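Side-chain contacts in LbaCas13a H328A (C2c2) (Lachnospiraceae bacterium NK4A179, PDB 5WLH), which binds and probably processes pre-crRNA, and acts as a CRISPR-Cas13a ribonuclease that, as in its family, cuts target and bystander RNA under guide control: residues D983-D988 and L1043-G1048; L559-L564 and G568-W573. All blocks are in the same frame, centred on the assembly; numbering follows the deposited sequence.

Contact 1 (D983-D988 and L1043-G1048); sequences DYFKDD and LSKLYG
Lys1045, on helix 1039-1047, reaches Phe985 in the loop ahead of helix 988-995 and makes a cation-pi contact. Its NZ stands over one face of the ring, 4.6 Å from the centroid of Phe985 and 25° off the ring normal. Just behind the ammonium, the methylene CE of Lys1045 rests 3.7 Å from CE2 of Phe985. Lysine suits this place because its aliphatic end can lie against the ring while the charge seeks oxygen. NZ of Lys1045 is held chiefly by Gln516 OE1 of helix 486-517; its bond to Tyr984 O, at 3.4 Å, is weak. The Lys1045 chain leaves the helix opposite its own backbone N (chi1 163°), then bends at each later torsion, which turns NZ toward both the ring face and the Tyr984 carbonyl. The second half of the contact is apolar: CD1 of Leu1046, one residue on, comes obliquely to CE1 of Tyr984, 4.1 Å away, the two side chains crossing at about a right angle.

In the next shell, the tyrosine hydroxyl is bonded to the backbone N of Ser978, while CB of Asp983 lies over one face of the same ring, toward its rim and 4.0 Å above its plane. Phe985 is flanked by the rings of Tyr991 and Tyr994 in helix 988-995, so the aromatic that receives the lysine belongs to a cluster. That helix is N-capped by Asp987, short enough to turn OD1 back onto the backbone N of Val990.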
loop_
_atom_site.group_PDB
_atom_site.type_symbol
_atom_site.label_atom_id
_atom_site.label_comp_id
_atom_site.label_asym_id
_atom_site.label_seq_id
_atom_site.Cartn_x
_atom_site.Cartn_y
_atom_site.Cartn_z
ATOM N N ASP A 983 -6.701 -33.150 -19.903
ATOM C CA ASP A 983 -5.695 -32.653 -18.976
ATOM C C ASP A 983 -6.323 -32.111 -17.703
ATOM O O ASP A 983 -5.644 -32.036 -16.672
ATOM C CB ASP A 983 -4.836 -31.580 -19.644
ATOM C CG ASP A 983 -3.701 -32.172 -20.452
ATOM O OD1 ASP A 983 -3.402 -33.368 -20.254
ATOM O OD2 ASP A 983 -3.088 -31.442 -21.258
ATOM N N TYR A 984 -7.602 -31.742 -17.748
ATOM C CA TYR A 984 -8.265 -31.110 -16.619
ATOM C C TYR A 984 -9.447 -31.894 -16.083
ATOM O O TYR A 984 -9.803 -31.719 -14.913
ATOM C CB TYR A 984 -8.729 -29.697 -17.006
ATOM C CG TYR A 984 -7.584 -28.849 -17.511
ATOM C CD1 TYR A 984 -6.611 -28.369 -16.636
ATOM C CD2 TYR A 984 -7.460 -28.550 -18.856
ATOM C CE1 TYR A 984 -5.549 -27.608 -17.099
ATOM C CE2 TYR A 984 -6.404 -27.795 -19.330
ATOM C CZ TYR A 984 -5.456 -27.319 -18.443
ATOM O OH TYR A 984 -4.411 -26.576 -18.919
ATOM N N PHE A 985 -10.052 -32.761 -16.888
ATOM C CA PHE A 985 -11.198 -33.537 -16.447
ATOM C C PHE A 985 -11.086 -34.947 -17.015
ATOM O O PHE A 985 -10.452 -35.174 -18.049
ATOM C CB PHE A 985 -12.516 -32.872 -16.871
ATOM C CG PHE A 985 -12.699 -31.466 -16.335
ATOM C CD1 PHE A 985 -12.220 -30.367 -17.035
ATOM C CD2 PHE A 985 -13.369 -31.245 -15.144
ATOM C CE1 PHE A 985 -12.392 -29.080 -16.545
ATOM C CE2 PHE A 985 -13.546 -29.956 -14.652
ATOM C CZ PHE A 985 -13.060 -28.878 -15.353
ATOM N N LYS A 986 -11.706 -35.901 -16.309
ATOM C CA LYS A 986 -11.637 -37.298 -16.733
ATOM C C LYS A 986 -12.230 -37.485 -18.127
ATOM O O LYS A 986 -11.639 -38.170 -18.970
ATOM C CB LYS A 986 -12.349 -38.194 -15.716
ATOM C CG LYS A 986 -12.371 -39.680 -16.072
ATOM C CD LYS A 986 -11.016 -40.188 -16.575
ATOM C CE LYS A 986 -11.118 -41.671 -16.959
ATOM N NZ LYS A 986 -9.828 -42.408 -16.957
ATOM N N ASP A 987 -13.378 -36.871 -18.399
ATOM C CA ASP A 987 -14.020 -37.015 -19.699
ATOM C C ASP A 987 -14.924 -35.811 -19.933
ATOM O O ASP A 987 -15.083 -34.948 -19.065
ATOM C CB ASP A 987 -14.799 -38.332 -19.790
ATOM C CG ASP A 987 -15.657 -38.594 -18.569
ATOM O OD1 ASP A 987 -16.345 -37.663 -18.107
ATOM O OD2 ASP A 987 -15.646 -39.739 -18.069
ATOM N N ASP A 988 -15.531 -35.769 -21.123
ATOM C CA ASP A 988 -16.438 -34.679 -21.464
ATOM C C ASP A 988 -17.613 -34.584 -20.504
ATOM O O ASP A 988 -18.206 -33.507 -20.379
ATOM C CB ASP A 988 -16.956 -34.849 -22.890
ATOM C CG ASP A 988 -15.860 -34.740 -23.926
ATOM O OD1 ASP A 988 -14.738 -34.319 -23.572
ATOM O OD2 ASP A 988 -16.126 -35.081 -25.099
ATOM N N LEU A 1043 -9.193 -21.774 -15.870
ATOM C CA LEU A 1043 -8.456 -20.895 -14.964
ATOM C C LEU A 1043 -9.174 -20.759 -13.627
ATOM O O LEU A 1043 -8.537 -20.687 -12.571
ATOM C CB LEU A 1043 -8.249 -19.524 -15.612
ATOM C CG LEU A 1043 -7.242 -19.463 -16.759
ATOM C CD1 LEU A 1043 -7.278 -18.088 -17.387
ATOM C CD2 LEU A 1043 -5.814 -19.806 -16.298
ATOM N N SER A 1044 -10.506 -20.713 -13.647
ATOM C CA SER A 1044 -11.244 -20.647 -12.385
ATOM C C SER A 1044 -11.124 -21.955 -11.604
ATOM O O SER A 1044 -11.123 -21.945 -10.368
ATOM C CB SER A 1044 -12.704 -20.288 -12.666
ATOM O OG SER A 1044 -13.463 -21.454 -12.912
ATOM N N LYS A 1045 -10.979 -23.080 -12.308
ATOM C CA LYS A 1045 -10.796 -24.370 -11.644
ATOM C C LYS A 1045 -9.411 -24.484 -11.014
ATOM O O LYS A 1045 -9.263 -25.032 -9.918
ATOM C CB LYS A 1045 -11.029 -25.501 -12.647
ATOM C CG LYS A 1045 -10.496 -26.874 -12.226
ATOM C CD LYS A 1045 -11.545 -27.675 -11.474
ATOM C CE LYS A 1045 -11.438 -29.181 -11.753
ATOM N NZ LYS A 1045 -10.086 -29.619 -12.232
ATOM N N LEU A 1046 -8.380 -23.991 -11.692
ATOM C CA LEU A 1046 -7.027 -24.147 -11.160
ATOM C C LEU A 1046 -6.748 -23.138 -10.056
ATOM O O LEU A 1046 -6.123 -23.474 -9.042
ATOM C CB LEU A 1046 -5.992 -23.970 -12.267
ATOM C CG LEU A 1046 -6.032 -24.942 -13.446
ATOM C CD1 LEU A 1046 -4.962 -24.576 -14.471
ATOM C CD2 LEU A 1046 -5.824 -26.342 -12.939
ATOM N N TYR A 1047 -7.180 -21.890 -10.256
ATOM C CA TYR A 1047 -6.766 -20.783 -9.407
ATOM C C TYR A 1047 -7.902 -20.089 -8.669
ATOM O O TYR A 1047 -7.628 -19.376 -7.694
ATOM C CB TYR A 1047 -5.997 -19.741 -10.243
ATOM C CG TYR A 1047 -4.894 -20.347 -11.087
ATOM C CD1 TYR A 1047 -3.776 -20.960 -10.496
ATOM C CD2 TYR A 1047 -4.964 -20.311 -12.480
ATOM C CE1 TYR A 1047 -2.771 -21.508 -11.269
ATOM C CE2 TYR A 1047 -3.978 -20.858 -13.253
ATOM C CZ TYR A 1047 -2.886 -21.463 -12.650
ATOM O OH TYR A 1047 -1.908 -21.996 -13.428
ATOM N N GLY A 1048 -9.158 -20.272 -9.096
ATOM C CA GLY A 1048 -10.294 -19.688 -8.418
ATOM C C GLY A 1048 -10.902 -20.616 -7.384
ATOM O O GLY A 1048 -10.426 -21.724 -7.123
#

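Contact 2 (L559-L564 and G568-W573); sequences LRDTIL and GGHSLW
Leu564 and Gly569 close a Schellman motif that ends helix 559-564: Gly569 N donates to Leu564 O at 2.7 Å, with an N-H...O angle of 150°, and Gly568 N turns back to Gln565 O. Gly568 takes the positive-phi C' position, which glycine adopts readily, and at the backbone angles of Gly569 a CB would collide with the carbonyl O of Gly568. The reversal brings the chain alongside the helix, where Asp561 and Leu564, one turn apart, receive it. The carboxylate of Asp561 lies flat on the imidazole of His570, planes parallel, with OD2 3.4 Å above the plane of the His570 ring and over its centre. This is a stack, not a hydrogen bond: Asp561 OD2 and His570 ND1 are poorly aligned. The polar link is instead water 1, which donates to Asp561 O at 2.8 Å, accepts from His570 N and also bonds His570 ND1 at 2.9 Å. With chi1 of 73°, CG of His570 sits between its own N and carbonyl carbon, bringing ND1 round to the same water as its backbone N. Replacing His570 by alanine would remove the imidazole, and the water is then likely to lose its ND1 partner and the Asp561 carboxylate the ring it stacks on.

Leu564 packs in two directions. Its CD1 touches CB of His570, and its CD2 sits almost squarely over the five-membered ring of Trp573, 3.8 Å from the centroid and 4° off the normal, as a CH-pi contact. The indole NE1 is bonded to Phe567 O, which helps to hold the ring beneath the leucine, and His630 stacks on it as well. Chemically, a branched aliphatic against indole makes an apolar side, while a carboxylate lying over imidazole would tend to favour the protonated histidine.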
loop_
_atom_site.group_PDB
_atom_site.type_symbol
_atom_site.label_atom_id
_atom_site.label_comp_id
_atom_site.label_asym_id
_atom_site.label_seq_id
_atom_site.Cartn_x
_atom_site.Cartn_y
_atom_site.Cartn_z
ATOM N N LEU A 559 -3.131 -38.211 -8.684
ATOM C CA LEU A 559 -2.354 -37.145 -8.060
ATOM C C LEU A 559 -1.363 -36.514 -9.033
ATOM O O LEU A 559 -1.295 -35.285 -9.147
ATOM C CB LEU A 559 -1.627 -37.697 -6.834
ATOM C CG LEU A 559 -0.775 -36.664 -6.104
ATOM C CD1 LEU A 559 -1.623 -35.401 -5.797
ATOM C CD2 LEU A 559 -0.177 -37.262 -4.829
ATOM N N ARG A 560 -0.570 -37.333 -9.733
ATOM C CA ARG A 560 0.403 -36.763 -10.663
ATOM C C ARG A 560 -0.279 -35.966 -11.764
ATOM O O ARG A 560 0.171 -34.866 -12.107
ATOM C CB ARG A 560 1.278 -37.844 -11.285
ATOM C CG ARG A 560 2.295 -37.274 -12.260
ATOM C CD ARG A 560 3.006 -38.360 -13.032
ATOM N NE ARG A 560 3.767 -39.209 -12.129
ATOM C CZ ARG A 560 4.538 -40.215 -12.518
ATOM N NH1 ARG A 560 4.645 -40.511 -13.811
ATOM N NH2 ARG A 560 5.196 -40.922 -11.611
ATOM N N ASP A 561 -1.354 -36.507 -12.347
ATOM C CA ASP A 561 -2.032 -35.770 -13.406
ATOM C C ASP A 561 -2.685 -34.504 -12.861
ATOM O O ASP A 561 -2.746 -33.488 -13.564
ATOM C CB ASP A 561 -3.070 -36.663 -14.097
ATOM C CG ASP A 561 -2.439 -37.650 -15.082
ATOM O OD1 ASP A 561 -1.191 -37.704 -15.176
ATOM O OD2 ASP A 561 -3.199 -38.380 -15.755
ATOM N N THR A 562 -3.173 -34.541 -11.618
ATOM C CA THR A 562 -3.727 -33.336 -11.005
ATOM C C THR A 562 -2.648 -32.273 -10.817
ATOM O O THR A 562 -2.847 -31.103 -11.176
ATOM C CB THR A 562 -4.388 -33.680 -9.673
ATOM O OG1 THR A 562 -5.354 -34.715 -9.882
ATOM C CG2 THR A 562 -5.080 -32.452 -9.083
ATOM N N ILE A 563 -1.488 -32.665 -10.283
ATOM C CA ILE A 563 -0.382 -31.717 -10.125
ATOM C C ILE A 563 -0.011 -31.107 -11.469
ATOM O O ILE A 563 0.217 -29.897 -11.584
ATOM C CB ILE A 563 0.834 -32.411 -9.486
ATOM C CG1 ILE A 563 0.544 -32.838 -8.044
ATOM C CG2 ILE A 563 2.051 -31.521 -9.573
ATOM C CD1 ILE A 563 1.584 -33.817 -7.505
ATOM N N LEU A 564 0.054 -31.931 -12.512
ATOM C CA LEU A 564 0.537 -31.436 -13.789
ATOM C C LEU A 564 -0.458 -30.508 -14.483
ATOM O O LEU A 564 -0.087 -29.877 -15.479
ATOM C CB LEU A 564 0.916 -32.620 -14.692
ATOM C CG LEU A 564 2.144 -33.424 -14.236
ATOM C CD1 LEU A 564 2.411 -34.645 -15.141
ATOM C CD2 LEU A 564 3.354 -32.515 -14.216
ATOM N N GLY A 568 0.672 -27.074 -16.998
ATOM C CA GLY A 568 0.148 -26.964 -18.344
ATOM C C GLY A 568 -0.596 -28.182 -18.850
ATOM O O GLY A 568 -1.019 -28.181 -20.012
ATOM N N GLY A 569 -0.773 -29.203 -18.026
ATOM C CA GLY A 569 -1.489 -30.412 -18.407
ATOM C C GLY A 569 -0.552 -31.598 -18.576
ATOM O O GLY A 569 0.529 -31.489 -19.172
ATOM N N HIS A 570 -0.979 -32.757 -18.061
ATOM C CA HIS A 570 -0.099 -33.921 -18.081
ATOM C C HIS A 570 0.232 -34.368 -19.499
ATOM O O HIS A 570 1.251 -35.042 -19.702
ATOM C CB HIS A 570 -0.713 -35.066 -17.264
ATOM C CG HIS A 570 -1.884 -35.734 -17.915
ATOM N ND1 HIS A 570 -3.188 -35.444 -17.575
ATOM C CD2 HIS A 570 -1.946 -36.716 -18.846
ATOM C CE1 HIS A 570 -4.005 -36.203 -18.286
ATOM N NE2 HIS A 570 -3.276 -36.984 -19.063
ATOM N N SER A 571 -0.574 -33.969 -20.487
ATOM C CA SER A 571 -0.283 -34.314 -21.873
ATOM C C SER A 571 1.028 -33.716 -22.358
ATOM O O SER A 571 1.600 -34.214 -23.331
ATOM C CB SER A 571 -1.425 -33.865 -22.786
ATOM O OG SER A 571 -1.364 -32.472 -23.040
ATOM N N LEU A 572 1.523 -32.669 -21.705
ATOM C CA LEU A 572 2.796 -32.071 -22.077
ATOM C C LEU A 572 3.987 -32.773 -21.445
ATOM O O LEU A 572 5.130 -32.389 -21.717
ATOM C CB LEU A 572 2.815 -30.588 -21.689
ATOM C CG LEU A 572 1.665 -29.725 -22.212
ATOM C CD1 LEU A 572 1.697 -28.385 -21.525
ATOM C CD2 LEU A 572 1.779 -29.560 -23.725
ATOM N N TRP A 573 3.751 -33.789 -20.614
ATOM C CA TRP A 573 4.810 -34.421 -19.834
ATOM C C TRP A 573 4.933 -35.913 -20.126
ATOM O O TRP A 573 5.569 -36.638 -19.356
ATOM C CB TRP A 573 4.572 -34.188 -18.339
ATOM C CG TRP A 573 4.636 -32.745 -17.972
ATOM C CD1 TRP A 573 3.629 -31.829 -18.074
ATOM C CD2 TRP A 573 5.770 -32.045 -17.453
ATOM N NE1 TRP A 573 4.069 -30.595 -17.656
ATOM C CE2 TRP A 573 5.379 -30.700 -17.264
ATOM C CE3 TRP A 573 7.074 -32.422 -17.124
ATOM C CZ2 TRP A 573 6.244 -29.733 -16.763
ATOM C CZ3 TRP A 573 7.940 -31.456 -16.625
ATOM C CH2 TRP A 573 7.517 -30.126 -16.448
HETATM O O HOH W 1 -3.182 -32.883 -16.311
#

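The two contacts come in series along the chain, contact 2 closing as a local helix-to-loop turn long before contact 1 joins two regions 55 residues apart. Their centres nevertheless lie 11 Å from each other, on the same side of the chain's centre, and they touch: Asp983 OD2 of contact 1 makes a probable hydrogen bond of 2.7 Å to Ser571 OG of contact 2. Helix 486-517 spans both through Gln516, which bonds Lys1045 and packs against Thr562. Distant parts of the sequence are thus drawn into one locality near the bound RNA, about 6 Å from contact 1 and 10 Å from contact 2 at the nearest atoms.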